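Local coordinates for aminotransferase (Paracoccus denitrificans, PDB 4GRX), which probably transfers amino groups between amines or omega-amino acids and keto acceptors, using a covalently held pyridoxal phosphate cofactor, at residues E110-V115 with G121-T126. Sequence-based numbering, arbitrary orientation.
Sequences EKLVEV and GRVFYT. With NA (sodium ion), chain E.
V113 and L112, neighbours near the end of helix 103-115, meet G121, V123 and Y125, just before and along strand 122-126, through their methyl groups. The two branches of V113 divide the work. CG2 touches CG2 of V123 at 3.9 Å and lies against the carbonyl of G121. A chi1 of 158° turns CG1 away from V113's own N and toward the N of G121, 3.9 Å away. Here the backbones come close: the CA atoms of V113 and G121 are 6.1 Å apart. V123 uses its other branch for L112, with CG1 at 4.1 Å from L112 CD1. The same CD1 approaches the Y125 ring obliquely, 4.2 Å from CE1. No hydrogen bond joins the two segments; the contact is apolar and buried. It packs a helix on the outermost strand of this chain's seven-stranded sheet in the large domain of this class III, fold-type I aminotransferase. V123 also forms backbone hydrogen bonds with the second subunit. Helix segment 110-115 and the strand run at 122° to each other. The Y125 hydroxyl is hydrogen-bonded to S109, one turn before L112 and V113 on the helix. F274 and I349 pack on L112. A sodium ion sits at the helix C-terminus, bound by V113 O at 2.5 Å and E114 O at 2.8 Å. A water and the carbonyl oxygens of S116 and F118, in the loop between, are its other ligands.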
# COMPACT_ATOMS: atom_id res chain seq x y z
N GLU A 110 -14.59 5.34 14.93
CA GLU A 110 -15.31 5.27 16.20
C GLU A 110 -15.32 3.84 16.75
O GLU A 110 -14.99 3.61 17.91
CB GLU A 110 -16.72 5.77 15.99
CG GLU A 110 -17.50 6.01 17.27
CD GLU A 110 -18.69 6.93 17.04
OE1 GLU A 110 -19.35 6.80 15.99
OE2 GLU A 110 -18.98 7.78 17.92
N LYS A 111 -15.69 2.90 15.89
CA LYS A 111 -15.73 1.49 16.26
C LYS A 111 -14.36 0.98 16.71
O LYS A 111 -14.24 0.34 17.77
CB LYS A 111 -16.28 0.64 15.11
CG LYS A 111 -16.36 -0.86 15.38
CD LYS A 111 -17.04 -1.25 16.70
CE LYS A 111 -18.49 -0.78 16.80
NZ LYS A 111 -19.32 -1.64 17.69
N LEU A 112 -13.33 1.29 15.92
CA LEU A 112 -11.96 0.86 16.19
C LEU A 112 -11.36 1.35 17.51
O LEU A 112 -10.72 0.57 18.21
CB LEU A 112 -11.03 1.22 15.02
CG LEU A 112 -10.96 0.23 13.85
CD1 LEU A 112 -10.09 0.80 12.73
CD2 LEU A 112 -10.44 -1.14 14.29
N VAL A 113 -11.55 2.63 17.84
CA VAL A 113 -11.03 3.15 19.11
C VAL A 113 -11.72 2.39 20.23
O VAL A 113 -11.10 2.03 21.23
CB VAL A 113 -11.21 4.68 19.23
CG1 VAL A 113 -11.18 5.14 20.68
CG2 VAL A 113 -10.14 5.38 18.41
N GLU A 114 -13.00 2.11 20.03
CA GLU A 114 -13.78 1.41 21.03
C GLU A 114 -13.25 -0.02 21.33
O GLU A 114 -12.93 -0.33 22.49
CB GLU A 114 -15.24 1.39 20.62
CG GLU A 114 -16.14 0.89 21.70
CD GLU A 114 -17.30 0.09 21.16
OE1 GLU A 114 -17.94 -0.60 21.98
OE2 GLU A 114 -17.57 0.14 19.93
N VAL A 115 -13.13 -0.85 20.28
CA VAL A 115 -12.61 -2.23 20.43
C VAL A 115 -11.12 -2.27 20.81
O VAL A 115 -10.61 -3.31 21.24
CB VAL A 115 -12.82 -3.09 19.16
CG1 VAL A 115 -14.29 -3.19 18.80
CG2 VAL A 115 -12.01 -2.56 17.98
N GLY A 121 -8.56 7.92 21.29
CA GLY A 121 -7.44 7.91 20.36
C GLY A 121 -7.77 8.42 18.98
O GLY A 121 -8.82 9.01 18.77
N ARG A 122 -6.86 8.21 18.05
CA ARG A 122 -7.06 8.61 16.65
C ARG A 122 -6.62 7.51 15.68
O ARG A 122 -5.79 6.65 16.00
CB ARG A 122 -6.36 9.95 16.34
CG ARG A 122 -6.97 11.17 17.04
CD ARG A 122 -6.57 12.47 16.35
NE ARG A 122 -6.87 13.65 17.16
CZ ARG A 122 -8.03 14.32 17.14
NH1 ARG A 122 -9.01 13.92 16.35
NH2 ARG A 122 -8.21 15.38 17.92
N VAL A 123 -7.19 7.55 14.48
CA VAL A 123 -7.03 6.50 13.49
C VAL A 123 -6.62 7.11 12.14
O VAL A 123 -7.26 8.05 11.65
CB VAL A 123 -8.36 5.69 13.33
CG1 VAL A 123 -8.17 4.44 12.49
CG2 VAL A 123 -8.95 5.33 14.69
N PHE A 124 -5.54 6.58 11.57
CA PHE A 124 -5.14 6.91 10.19
C PHE A 124 -5.18 5.64 9.31
O PHE A 124 -4.84 4.55 9.78
CB PHE A 124 -3.77 7.57 10.17
CG PHE A 124 -3.40 8.16 8.83
CD1 PHE A 124 -3.92 9.40 8.43
CD2 PHE A 124 -2.54 7.48 7.96
CE1 PHE A 124 -3.58 9.95 7.19
CE2 PHE A 124 -2.19 8.03 6.72
CZ PHE A 124 -2.72 9.26 6.35
N TYR A 125 -5.59 5.78 8.05
CA TYR A 125 -5.80 4.59 7.20
C TYR A 125 -4.75 4.37 6.11
O TYR A 125 -4.14 5.32 5.60
CB TYR A 125 -7.21 4.57 6.62
CG TYR A 125 -8.31 4.42 7.66
CD1 TYR A 125 -8.60 3.17 8.21
CD2 TYR A 125 -9.05 5.52 8.08
CE1 TYR A 125 -9.60 3.03 9.17
CE2 TYR A 125 -10.03 5.39 9.04
CZ TYR A 125 -10.31 4.14 9.58
OH TYR A 125 -11.30 4.00 10.52
N THR A 126 -4.56 3.10 5.75
CA THR A 126 -3.68 2.70 4.66
C THR A 126 -4.35 1.59 3.88
O THR A 126 -5.48 1.17 4.20
CB THR A 126 -2.34 2.16 5.17
OG1 THR A 126 -2.58 1.01 5.98
CG2 THR A 126 -1.62 3.19 5.99
NA NA E . -11.15 1.46 23.61
O HOH W 1 -11.57 0.01 25.26